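Local coordinates for protein computational Design of Enzyme (Synthetic construct, PDB 3TP4) that is of unknown function but is a computationally designed enzyme, probably built to present an activated serine-containing catalytic triad on a glycosyl hydrolase family 26-like barrel scaffold, at residues E202-R205 / G209-N212; I32-H37 / Q344-D349; I73-Q78 / V114-T119; Y197-E202 / A426-A431. All coordinates share one frame; numbering follows the deposited sequence.

Interaction 1 of 4, residues E202-R205 / G209-N212; sequences EYLR and GVSN
Leu204 O takes the backbone N-H of Val210 at 3.0 Å (Val210 N to Leu204 O), nearly straight with 160° at the hydrogen. A second bond nests beside it: Gly209 N meets Arg205 O at 3.2 Å, weak because its angle at the hydrogen is only 125°. The pairing recalls a Schellman motif, in which a 6-to-1 bond encloses a shorter one, and the wider pi-type turn at 203-205 precedes it. Gly209 makes the reversal with positive phi (80°), a conformation that suits glycine.

The side chain of Val210 folds back over the same acceptor: with CG2 anti to its own carbonyl carbon, Val210 CG2 lies 3.4 Å from Leu204 O, and it also approaches Leu204 CB at 4.2 Å. Behind this, Val210 packs on Ala152 and Ala155 of helix 141-157, while Leu204 leans on Phe213 and Tyr215. The guanidinium of Arg205 points to another partner, Val9 O. The end of helix 190-207 is thus closed chiefly by backbone groups, with a methyl shielding the carbonyl that accepts the stronger bond.

Interaction 2 of 4, residues I32-H37 / Q344-D349; sequences ILFGHH and QAYAAD
Tyr346 and Phe34 account for almost all of the buried area, 56 and 37 Å² of the 102 Å² total, and meet as an offset edge-to-face pair. The edge of the tyrosine ring is turned toward the face of the phenylalanine ring, with centroids 5.7 Å apart and planes at 75°. Contact is concentrated on one corner: Phe34 CD1 lies 3.7 Å from Tyr346 CE1 and 3.5 Å from Tyr346 OH, close to the tyrosine plane. The same hydroxyl also reaches back to Phe34 CB at 4.0 Å, so it sits beside the root of the phenylalanine as well as its ring.

Both rings extend from backbones whose nearest CA atoms, those of Phe34 and Ala347, are 8.2 Å apart. They bridge this gap because each CG is anti to its backbone N, with chi1 171° in Phe34 and 166° in Tyr346. Tyr346 OH is buried here with no polar partner in the model, and its neighbours across the contact are carbons of Phe34. Phe343 and Phe354 enlarge the aromatic cluster, and Met319 and Leu304 also pack on Tyr346.

Farther along the strand, His37 bonds to Ser70 and Glu320, consistent with the designed triad. A buried strand whose outward-facing phenylalanine meets a surrounding helix is the layered packing of a TIM barrel.

Interaction 3 of 4, residues I73-Q78 / V114-T119; sequences IIEGNQ and VENFVT
Asn116 ND2 donates to Glu75 OE2 at 3.2 Å, and this single bond is the close part of the contact. It is moderately bent, 144° at the hydrogen. The donor lies 37° above the carboxylate plane, and the acceptor is tilted from the amide plane. The flat groups are turned 62° against each other, and the two side chains approach from opposite directions. Glu75 spans part of the gap with a chain extended beyond CG, and Asn116 reaches in from the other side.

Second partners hold both ends. Tyr147 OH also bonds to Glu75 OE2, giving that oxygen two grips, and Ser122 N bonds to Asn116 OD1, which helps fix the rotation of the amide.

Around this link the contact is loose. The nearest CA atoms, of Glu75 and Asn116, are 10.4 Å apart, and only 56 Å² is buried in all. On the more open side, the carboxylates of Glu75 and exposed Glu115, 6.3 Å apart at Glu75 OE2 and Glu115 OE1, would if anything repel mildly; Glu115 OE2 bonds to Asn176 ND2. The two segments follow neighbouring parallel strands, 66-70 and 107-113. A bond between such loops is characteristic of the C-terminal rim of a TIM barrel, where active sites lie, and Glu75 is indeed near the presumed Ser-His-Glu triad.

Interaction 4 of 4, residues Y197-E202 / A426-A431; sequences YRFTVE and ALWWTA
Apolar contact centres on Phe199, one side of whose ring meets two residues of the facing loop. Leu427 CD2 comes to Phe199 CE1 at 3.9 Å, at the ring edge and near its plane. Trp428 CZ2 lies 3.7 Å from Phe199 CD1, and Trp428 CH2 is also close to the ring. Phe199 gets there because its CG is anti to the backbone N (chi1 174°), which carries the ring out from the helix to the loop. Leu427 CD2 serves twice, since it also lies 3.6 Å above one face of the Trp428 ring, offset toward the rim.

The aromatic pair is neither a stack nor a T. The Phe199 ring and the six-membered ring of Trp428 meet rim to rim, their centroids 5.9 Å apart and their planes inclined by 23°, so neither lies over the other's face. His141 meets Phe199 as a further ring, and Leu144, Val145 and Leu148 of helix 141-157 pack on it too.

The polar link runs through one water. It accepts from Trp428 NE1 at 2.8 Å and donates to Glu202 OE1 at 2.9 Å, lying in plane at the edges of both the Phe199 and Trp428 rings. Glu202 OE2 bonds to His376, so the carboxylate is held at both oxygens; Arg396 packs nearby and would probably favour its charged form.

The barrel domain and the immunoglobulin-like domain are therefore joined here by apolar side-chain edges, with a water-bridged polar flank that satisfies a buried carboxylate oxygen and the indole N-H together.

Overall arrangement
Interactions 1 and 4 begin on the same helix, 190-207, share Glu202 and have centres 13 Å apart; one closes the helix end, the other joins the helix to the immunoglobulin-like domain. Interaction 2 lies on the opposite side of the chain's centre from interaction 4, about 40 Å away between centres, and its loop encloses interactions 1 and 3 along the chain while crossing interaction 4. Interaction 3 closes before interaction 1 opens. Interactions 2 and 3 touch where the side chains of His37 and Gln78 pack together. These two belong to strand 32-37 and to the loops after neighbouring strands 66-70 and 107-113 of one parallel sheet, near the presumed active site and remote from the domain junction.

Interaction 1 of 4, residues E202-R205 / G209-N212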
loop_
_atom_site.group_PDB
_atom_site.type_symbol
_atom_site.label_atom_id
_atom_site.label_comp_id
_atom_site.label_asym_id
_atom_site.label_seq_id
_atom_site.Cartn_x
_atom_site.Cartn_y
_atom_site.Cartn_z
ATOM N N GLU A 202 7.192 10.842 0.984
ATOM C CA GLU A 202 8.230 11.862 0.904
ATOM C C GLU A 202 9.386 11.567 1.871
ATOM O O GLU A 202 10.558 11.674 1.504
ATOM C CB GLU A 202 7.610 13.246 1.147
ATOM C CG GLU A 202 6.762 13.696 -0.048
ATOM C CD GLU A 202 5.694 14.717 0.293
ATOM O OE1 GLU A 202 5.516 15.041 1.492
ATOM O OE2 GLU A 202 5.032 15.199 -0.657
ATOM N N TYR A 203 9.062 11.170 3.094
ATOM C CA TYR A 203 10.110 10.811 4.050
ATOM C C TYR A 203 10.963 9.657 3.509
ATOM O O TYR A 203 12.186 9.761 3.447
ATOM C CB TYR A 203 9.540 10.468 5.432
ATOM C CG TYR A 203 10.627 10.287 6.479
ATOM C CD1 TYR A 203 11.253 11.388 7.042
ATOM C CD2 TYR A 203 11.045 9.020 6.879
ATOM C CE1 TYR A 203 12.253 11.245 7.993
ATOM C CE2 TYR A 203 12.047 8.858 7.836
ATOM C CZ TYR A 203 12.651 9.990 8.385
ATOM O OH TYR A 203 13.647 9.882 9.331
ATOM N N LEU A 204 10.320 8.575 3.083
ATOM C CA LEU A 204 11.062 7.427 2.557
ATOM C C LEU A 204 11.853 7.770 1.293
ATOM O O LEU A 204 13.040 7.462 1.194
ATOM C CB LEU A 204 10.125 6.242 2.286
ATOM C CG LEU A 204 9.543 5.535 3.521
ATOM C CD1 LEU A 204 8.430 4.598 3.126
ATOM C CD2 LEU A 204 10.614 4.776 4.340
ATOM N N ARG A 205 11.194 8.393 0.320
ATOM C CA ARG A 205 11.825 8.653 -0.973
ATOM C C ARG A 205 12.800 9.829 -0.907
ATOM O O ARG A 205 13.968 9.707 -1.274
ATOM C CB ARG A 205 10.770 8.924 -2.049
ATOM C CG ARG A 205 11.333 9.346 -3.417
ATOM C CD ARG A 205 10.233 9.899 -4.343
ATOM N NE ARG A 205 9.640 11.130 -3.795
ATOM C CZ ARG A 205 8.425 11.596 -4.093
ATOM N NH1 ARG A 205 7.638 10.960 -4.956
ATOM N NH2 ARG A 205 7.988 12.714 -3.522
ATOM N N GLY A 209 15.971 8.373 0.795
ATOM C CA GLY A 209 16.564 7.920 -0.452
ATOM C C GLY A 209 16.193 6.504 -0.869
ATOM O O GLY A 209 16.903 5.875 -1.656
ATOM N N VAL A 210 15.079 5.994 -0.353
ATOM C CA VAL A 210 14.604 4.676 -0.759
ATOM C C VAL A 210 14.344 4.672 -2.258
ATOM O O VAL A 210 13.662 5.554 -2.780
ATOM C CB VAL A 210 13.319 4.272 -0.005
ATOM C CG1 VAL A 210 12.703 3.004 -0.615
ATOM C CG2 VAL A 210 13.619 4.078 1.466
ATOM N N SER A 211 14.894 3.684 -2.958
ATOM C CA SER A 211 14.797 3.667 -4.408
ATOM C C SER A 211 14.234 2.360 -4.963
ATOM O O SER A 211 14.152 2.190 -6.178
ATOM C CB SER A 211 16.169 3.951 -5.039
ATOM O OG SER A 211 17.081 2.910 -4.733
ATOM N N ASN A 212 13.847 1.440 -4.085
ATOM C CA ASN A 212 13.330 0.143 -4.541
ATOM C C ASN A 212 11.885 -0.126 -4.105
ATOM O O ASN A 212 11.475 -1.280 -3.976
ATOM C CB ASN A 212 14.266 -1.022 -4.134
ATOM C CG ASN A 212 14.476 -1.112 -2.627
ATOM O OD1 ASN A 212 14.609 -0.095 -1.951
ATOM N ND2 ASN A 212 14.498 -2.332 -2.095
#

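Interaction 2 of 4, residues I32-H37 / Q344-D349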
loop_
_atom_site.group_PDB
_atom_site.type_symbol
_atom_site.label_atom_id
_atom_site.label_comp_id
_atom_site.label_asym_id
_atom_site.label_seq_id
_atom_site.Cartn_x
_atom_site.Cartn_y
_atom_site.Cartn_z
ATOM N N ILE A 32 -3.214 -13.328 -13.785
ATOM C CA ILE A 32 -3.223 -12.629 -12.512
ATOM C C ILE A 32 -2.342 -13.393 -11.515
ATOM O O ILE A 32 -2.540 -14.591 -11.284
ATOM C CB ILE A 32 -4.666 -12.416 -12.005
ATOM C CG1 ILE A 32 -4.685 -11.496 -10.772
ATOM C CG2 ILE A 32 -5.340 -13.759 -11.730
ATOM C CD1 ILE A 32 -6.070 -10.912 -10.463
ATOM N N LEU A 33 -1.335 -12.716 -10.971
ATOM C CA LEU A 33 -0.414 -13.378 -10.057
ATOM C C LEU A 33 -1.126 -13.718 -8.749
ATOM O O LEU A 33 -1.727 -12.850 -8.106
ATOM C CB LEU A 33 0.806 -12.503 -9.723
ATOM C CG LEU A 33 1.684 -11.691 -10.692
ATOM C CD1 LEU A 33 3.160 -11.827 -10.337
ATOM C CD2 LEU A 33 1.458 -11.948 -12.154
ATOM N N PHE A 34 -1.044 -14.978 -8.343
ATOM C CA PHE A 34 -1.567 -15.366 -7.042
ATOM C C PHE A 34 -0.556 -15.044 -5.942
ATOM O O PHE A 34 0.618 -15.398 -6.042
ATOM C CB PHE A 34 -1.900 -16.862 -6.982
ATOM C CG PHE A 34 -2.230 -17.327 -5.594
ATOM C CD1 PHE A 34 -3.430 -16.955 -5.001
ATOM C CD2 PHE A 34 -1.318 -18.087 -4.861
ATOM C CE1 PHE A 34 -3.738 -17.370 -3.713
ATOM C CE2 PHE A 34 -1.612 -18.509 -3.571
ATOM C CZ PHE A 34 -2.816 -18.162 -2.997
ATOM N N GLY A 35 -1.023 -14.377 -4.896
ATOM C CA GLY A 35 -0.172 -14.033 -3.766
ATOM C C GLY A 35 -0.651 -14.646 -2.463
ATOM O O GLY A 35 -1.840 -14.942 -2.294
ATOM N N HIS A 36 0.283 -14.848 -1.539
ATOM C CA HIS A 36 -0.042 -15.421 -0.243
ATOM C C HIS A 36 0.802 -14.746 0.828
ATOM O O HIS A 36 2.008 -14.549 0.650
ATOM C CB HIS A 36 0.208 -16.932 -0.248
ATOM C CG HIS A 36 -0.245 -17.631 0.999
ATOM N ND1 HIS A 36 0.465 -18.666 1.569
ATOM C CD2 HIS A 36 -1.344 -17.458 1.772
ATOM C CE1 HIS A 36 -0.168 -19.092 2.647
ATOM N NE2 HIS A 36 -1.269 -18.378 2.793
ATOM N N HIS A 37 0.151 -14.387 1.928
ATOM C CA HIS A 37 0.787 -13.648 3.023
ATOM C C HIS A 37 1.583 -14.578 3.937
ATOM O O HIS A 37 1.074 -15.622 4.372
ATOM C CB HIS A 37 -0.279 -12.902 3.827
ATOM C CG HIS A 37 0.242 -11.699 4.549
ATOM N ND1 HIS A 37 0.478 -10.496 3.919
ATOM C CD2 HIS A 37 0.578 -11.514 5.848
ATOM C CE1 HIS A 37 0.937 -9.622 4.797
ATOM N NE2 HIS A 37 1.005 -10.214 5.977
ATOM N N GLN A 344 -6.769 -26.154 -5.649
ATOM C CA GLN A 344 -5.878 -26.788 -6.618
ATOM C C GLN A 344 -6.318 -26.486 -8.050
ATOM O O GLN A 344 -5.482 -26.254 -8.919
ATOM C CB GLN A 344 -5.821 -28.307 -6.389
ATOM C CG GLN A 344 -5.004 -28.670 -5.160
ATOM C CD GLN A 344 -5.165 -30.103 -4.734
ATOM O OE1 GLN A 344 -6.251 -30.681 -4.825
ATOM N NE2 GLN A 344 -4.078 -30.688 -4.244
ATOM N N ALA A 345 -7.629 -26.491 -8.292
ATOM C CA ALA A 345 -8.157 -26.212 -9.630
ATOM C C ALA A 345 -7.945 -24.743 -9.981
ATOM O O ALA A 345 -7.567 -24.394 -11.104
ATOM C CB ALA A 345 -9.648 -26.580 -9.706
ATOM N N TYR A 346 -8.217 -23.881 -9.012
ATOM C CA TYR A 346 -7.897 -22.473 -9.134
ATOM C C TYR A 346 -6.432 -22.277 -9.540
ATOM O O TYR A 346 -6.131 -21.500 -10.443
ATOM C CB TYR A 346 -8.177 -21.777 -7.805
ATOM C CG TYR A 346 -7.573 -20.405 -7.691
ATOM C CD1 TYR A 346 -6.295 -20.230 -7.176
ATOM C CD2 TYR A 346 -8.282 -19.279 -8.090
ATOM C CE1 TYR A 346 -5.737 -18.979 -7.085
ATOM C CE2 TYR A 346 -7.743 -18.024 -7.978
ATOM C CZ TYR A 346 -6.469 -17.875 -7.482
ATOM O OH TYR A 346 -5.917 -16.613 -7.386
ATOM N N ALA A 347 -5.530 -22.983 -8.855
ATOM C CA ALA A 347 -4.095 -22.881 -9.119
ATOM C C ALA A 347 -3.676 -23.426 -10.485
ATOM O O ALA A 347 -2.769 -22.878 -11.115
ATOM C CB ALA A 347 -3.276 -23.568 -7.996
ATOM N N ALA A 348 -4.318 -24.506 -10.930
ATOM C CA ALA A 348 -3.999 -25.108 -12.226
ATOM C C ALA A 348 -4.541 -24.292 -13.402
ATOM O O ALA A 348 -4.066 -24.417 -14.523
ATOM C CB ALA A 348 -4.524 -26.546 -12.288
ATOM N N ASP A 349 -5.517 -23.434 -13.140
ATOM C CA ASP A 349 -6.090 -22.614 -14.206
ATOM C C ASP A 349 -4.963 -21.837 -14.874
ATOM O O ASP A 349 -4.065 -21.340 -14.193
ATOM C CB ASP A 349 -7.123 -21.646 -13.629
ATOM C CG ASP A 349 -7.974 -20.997 -14.704
ATOM O OD1 ASP A 349 -7.444 -20.138 -15.437
ATOM O OD2 ASP A 349 -9.167 -21.342 -14.807
#

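Interaction 3 of 4, residues I73-Q78 / V114-T119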
loop_
_atom_site.group_PDB
_atom_site.type_symbol
_atom_site.label_atom_id
_atom_site.label_comp_id
_atom_site.label_asym_id
_atom_site.label_seq_id
_atom_site.Cartn_x
_atom_site.Cartn_y
_atom_site.Cartn_z
ATOM N N ILE A 73 6.532 -7.782 11.236
ATOM C CA ILE A 73 7.680 -8.662 11.423
ATOM C C ILE A 73 8.831 -7.957 12.132
ATOM O O ILE A 73 9.606 -8.586 12.859
ATOM C CB ILE A 73 8.196 -9.175 10.080
ATOM C CG1 ILE A 73 7.191 -10.153 9.460
ATOM C CG2 ILE A 73 9.554 -9.833 10.231
ATOM C CD1 ILE A 73 7.471 -10.426 8.028
ATOM N N ILE A 74 8.961 -6.657 11.897
ATOM C CA ILE A 74 10.035 -5.880 12.506
ATOM C C ILE A 74 9.816 -5.766 14.015
ATOM O O ILE A 74 10.768 -5.720 14.791
ATOM C CB ILE A 74 10.115 -4.472 11.893
ATOM C CG1 ILE A 74 10.596 -4.553 10.444
ATOM C CG2 ILE A 74 11.029 -3.566 12.722
ATOM C CD1 ILE A 74 10.263 -3.304 9.630
ATOM N N GLU A 75 8.551 -5.723 14.412
ATOM C CA GLU A 75 8.182 -5.594 15.812
ATOM C C GLU A 75 8.313 -6.938 16.518
ATOM O O GLU A 75 8.198 -7.020 17.738
ATOM C CB GLU A 75 6.741 -5.098 15.926
ATOM C CG GLU A 75 6.413 -3.917 15.021
ATOM C CD GLU A 75 4.929 -3.826 14.698
ATOM O OE1 GLU A 75 4.187 -4.774 15.037
ATOM O OE2 GLU A 75 4.504 -2.812 14.101
ATOM N N GLY A 76 8.541 -7.991 15.739
ATOM C CA GLY A 76 8.620 -9.334 16.277
ATOM C C GLY A 76 7.243 -9.887 16.591
ATOM O O GLY A 76 7.112 -10.839 17.360
ATOM N N ASN A 77 6.211 -9.287 15.996
ATOM C CA ASN A 77 4.831 -9.709 16.232
ATOM C C ASN A 77 4.310 -10.647 15.136
ATOM O O ASN A 77 3.114 -10.951 15.071
ATOM C CB ASN A 77 3.904 -8.496 16.363
ATOM C CG ASN A 77 4.314 -7.561 17.490
ATOM O OD1 ASN A 77 5.089 -7.931 18.369
ATOM N ND2 ASN A 77 3.785 -6.341 17.470
ATOM N N GLN A 78 5.218 -11.102 14.281
ATOM C CA GLN A 78 4.862 -11.979 13.178
ATOM C C GLN A 78 6.140 -12.647 12.701
ATOM O O GLN A 78 7.169 -11.992 12.542
ATOM C CB GLN A 78 4.204 -11.177 12.050
ATOM C CG GLN A 78 3.067 -11.893 11.343
ATOM C CD GLN A 78 2.122 -10.926 10.634
ATOM O OE1 GLN A 78 1.872 -11.041 9.427
ATOM N NE2 GLN A 78 1.586 -9.971 11.389
ATOM N N VAL A 114 -2.628 -0.855 10.446
ATOM C CA VAL A 114 -2.851 0.256 11.358
ATOM C C VAL A 114 -2.965 -0.173 12.830
ATOM O O VAL A 114 -3.564 0.531 13.646
ATOM C CB VAL A 114 -4.032 1.167 10.903
ATOM C CG1 VAL A 114 -3.702 1.838 9.558
ATOM C CG2 VAL A 114 -5.332 0.384 10.799
ATOM N N GLU A 115 -2.347 -1.300 13.173
ATOM C CA GLU A 115 -2.373 -1.788 14.551
ATOM C C GLU A 115 -1.799 -0.777 15.539
ATOM O O GLU A 115 -2.367 -0.552 16.605
ATOM C CB GLU A 115 -1.635 -3.121 14.684
ATOM C CG GLU A 115 -2.336 -4.285 14.010
ATOM C CD GLU A 115 -2.304 -4.178 12.498
ATOM O OE1 GLU A 115 -1.329 -3.604 11.968
ATOM O OE2 GLU A 115 -3.252 -4.671 11.845
ATOM N N ASN A 116 -0.675 -0.163 15.183
ATOM C CA ASN A 116 -0.045 0.812 16.070
ATOM C C ASN A 116 -0.932 2.006 16.390
ATOM O O ASN A 116 -0.632 2.776 17.302
ATOM C CB ASN A 116 1.288 1.291 15.500
ATOM C CG ASN A 116 2.386 0.271 15.666
ATOM O OD1 ASN A 116 2.552 -0.303 16.741
ATOM N ND2 ASN A 116 3.140 0.028 14.599
ATOM N N PHE A 117 -2.020 2.159 15.642
ATOM C CA PHE A 117 -2.923 3.286 15.829
ATOM C C PHE A 117 -4.025 2.988 16.858
ATOM O O PHE A 117 -4.955 3.781 17.038
ATOM C CB PHE A 117 -3.537 3.719 14.491
ATOM C CG PHE A 117 -2.538 4.292 13.504
ATOM C CD1 PHE A 117 -1.800 3.454 12.677
ATOM C CD2 PHE A 117 -2.355 5.667 13.395
ATOM C CE1 PHE A 117 -0.881 3.968 11.767
ATOM C CE2 PHE A 117 -1.442 6.200 12.479
ATOM C CZ PHE A 117 -0.709 5.351 11.661
ATOM N N VAL A 118 -3.915 1.845 17.529
ATOM C CA VAL A 118 -4.865 1.475 18.580
ATOM C C VAL A 118 -4.160 1.241 19.922
ATOM O O VAL A 118 -2.951 1.445 20.037
ATOM C CB VAL A 118 -5.697 0.234 18.192
ATOM C CG1 VAL A 118 -6.437 0.488 16.887
ATOM C CG2 VAL A 118 -4.811 -1.001 18.080
ATOM N N THR A 119 -4.924 0.811 20.926
ATOM C CA THR A 119 -4.439 0.709 22.311
ATOM C C THR A 119 -2.995 0.225 22.465
ATOM O O THR A 119 -2.099 1.012 22.770
ATOM C CB THR A 119 -5.368 -0.174 23.180
ATOM O OG1 THR A 119 -6.664 0.432 23.265
ATOM C CG2 THR A 119 -4.799 -0.335 24.587
#

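Interaction 4 of 4, residues Y197-E202 / A426-A431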
loop_
_atom_site.group_PDB
_atom_site.type_symbol
_atom_site.label_atom_id
_atom_site.label_comp_id
_atom_site.label_asym_id
_atom_site.label_seq_id
_atom_site.Cartn_x
_atom_site.Cartn_y
_atom_site.Cartn_z
ATOM N N TYR A 197 -0.111 9.676 4.280
ATOM C CA TYR A 197 0.402 8.864 3.178
ATOM C C TYR A 197 1.484 9.655 2.434
ATOM O O TYR A 197 2.550 9.114 2.109
ATOM C CB TYR A 197 -0.737 8.477 2.222
ATOM C CG TYR A 197 -0.368 7.416 1.198
ATOM C CD1 TYR A 197 0.425 7.727 0.095
ATOM C CD2 TYR A 197 -0.838 6.110 1.320
ATOM C CE1 TYR A 197 0.763 6.753 -0.855
ATOM C CE2 TYR A 197 -0.509 5.132 0.379
ATOM C CZ TYR A 197 0.293 5.462 -0.702
ATOM O OH TYR A 197 0.628 4.490 -1.624
ATOM N N ARG A 198 1.202 10.927 2.159
ATOM C CA ARG A 198 2.122 11.773 1.380
ATOM C C ARG A 198 3.448 11.959 2.112
ATOM O O ARG A 198 4.519 11.816 1.517
ATOM C CB ARG A 198 1.482 13.128 1.046
ATOM C CG ARG A 198 0.339 13.030 0.011
ATOM C CD ARG A 198 -0.570 14.245 0.052
ATOM N NE ARG A 198 -1.692 14.127 -0.877
ATOM C CZ ARG A 198 -2.749 14.942 -0.882
ATOM N NH1 ARG A 198 -2.842 15.932 -0.005
ATOM N NH2 ARG A 198 -3.719 14.765 -1.764
ATOM N N PHE A 199 3.376 12.279 3.403
ATOM C CA PHE A 199 4.585 12.358 4.222
ATOM C C PHE A 199 5.351 11.051 4.205
ATOM O O PHE A 199 6.569 11.041 4.108
ATOM C CB PHE A 199 4.264 12.704 5.673
ATOM C CG PHE A 199 5.464 12.655 6.577
ATOM C CD1 PHE A 199 6.406 13.675 6.553
ATOM C CD2 PHE A 199 5.656 11.589 7.447
ATOM C CE1 PHE A 199 7.515 13.636 7.378
ATOM C CE2 PHE A 199 6.761 11.543 8.285
ATOM C CZ PHE A 199 7.697 12.562 8.242
ATOM N N THR A 200 4.637 9.940 4.332
ATOM C CA THR A 200 5.291 8.639 4.334
ATOM C C THR A 200 6.127 8.462 3.065
ATOM O O THR A 200 7.287 8.003 3.113
ATOM C CB THR A 200 4.259 7.501 4.443
ATOM O OG1 THR A 200 3.640 7.535 5.736
ATOM C CG2 THR A 200 4.919 6.139 4.239
ATOM N N VAL A 201 5.531 8.815 1.929
ATOM C CA VAL A 201 6.209 8.659 0.647
ATOM C C VAL A 201 7.404 9.603 0.566
ATOM O O VAL A 201 8.491 9.220 0.145
ATOM C CB VAL A 201 5.277 8.951 -0.534
ATOM C CG1 VAL A 201 6.095 9.097 -1.803
ATOM C CG2 VAL A 201 4.242 7.831 -0.705
ATOM N N GLU A 202 7.192 10.842 0.984
ATOM C CA GLU A 202 8.230 11.862 0.904
ATOM C C GLU A 202 9.386 11.567 1.871
ATOM O O GLU A 202 10.558 11.674 1.504
ATOM C CB GLU A 202 7.610 13.246 1.147
ATOM C CG GLU A 202 6.762 13.696 -0.048
ATOM C CD GLU A 202 5.694 14.717 0.293
ATOM O OE1 GLU A 202 5.516 15.041 1.492
ATOM O OE2 GLU A 202 5.032 15.199 -0.657
ATOM N N ALA A 426 15.016 21.244 4.954
ATOM C CA ALA A 426 14.915 19.790 4.871
ATOM C C ALA A 426 13.741 19.252 4.057
ATOM O O ALA A 426 13.898 18.289 3.303
ATOM C CB ALA A 426 14.908 19.177 6.282
ATOM N N LEU A 427 12.562 19.846 4.220
ATOM C CA LEU A 427 11.349 19.252 3.663
ATOM C C LEU A 427 10.220 20.262 3.394
ATOM O O LEU A 427 9.565 20.212 2.345
ATOM C CB LEU A 427 10.851 18.153 4.614
ATOM C CG LEU A 427 9.809 17.182 4.065
ATOM C CD1 LEU A 427 10.305 16.490 2.802
ATOM C CD2 LEU A 427 9.436 16.147 5.124
ATOM N N TRP A 428 9.998 21.181 4.329
ATOM C CA TRP A 428 8.837 22.077 4.261
ATOM C C TRP A 428 9.172 23.569 4.261
ATOM O O TRP A 428 10.170 24.002 4.843
ATOM C CB TRP A 428 7.899 21.841 5.446
ATOM C CG TRP A 428 7.311 20.456 5.573
ATOM C CD1 TRP A 428 6.477 19.830 4.690
ATOM C CD2 TRP A 428 7.471 19.561 6.682
ATOM N NE1 TRP A 428 6.126 18.582 5.176
ATOM C CE2 TRP A 428 6.728 18.397 6.393
ATOM C CE3 TRP A 428 8.196 19.622 7.878
ATOM C CZ2 TRP A 428 6.682 17.305 7.264
ATOM C CZ3 TRP A 428 8.144 18.537 8.744
ATOM C CH2 TRP A 428 7.396 17.396 8.429
ATOM N N TRP A 429 8.288 24.335 3.627
ATOM C CA TRP A 429 8.208 25.776 3.772
ATOM C C TRP A 429 7.222 26.004 4.900
ATOM O O TRP A 429 6.158 25.386 4.911
ATOM C CB TRP A 429 7.671 26.403 2.478
ATOM C CG TRP A 429 8.658 26.339 1.346
ATOM C CD1 TRP A 429 8.978 25.246 0.595
ATOM C CD2 TRP A 429 9.445 27.424 0.836
ATOM N NE1 TRP A 429 9.930 25.582 -0.347
ATOM C CE2 TRP A 429 10.227 26.912 -0.221
ATOM C CE3 TRP A 429 9.572 28.776 1.179
ATOM C CZ2 TRP A 429 11.119 27.701 -0.936
ATOM C CZ3 TRP A 429 10.461 29.558 0.469
ATOM C CH2 TRP A 429 11.226 29.017 -0.577
ATOM N N THR A 430 7.575 26.847 5.870
ATOM C CA THR A 430 6.756 26.982 7.074
ATOM C C THR A 430 6.579 28.423 7.517
ATOM O O THR A 430 7.344 29.295 7.129
ATOM C CB THR A 430 7.326 26.162 8.278
ATOM O OG1 THR A 430 8.490 26.814 8.817
ATOM C CG2 THR A 430 7.688 24.779 7.841
ATOM N N ALA A 431 5.549 28.652 8.331
ATOM C CA ALA A 431 5.312 29.934 8.991
ATOM C C ALA A 431 4.377 29.686 10.161
ATOM O O ALA A 431 3.583 28.741 10.136
ATOM C CB ALA A 431 4.676 30.935 8.024
HETATM O O HOH W 1 4.933 16.230 4.122
#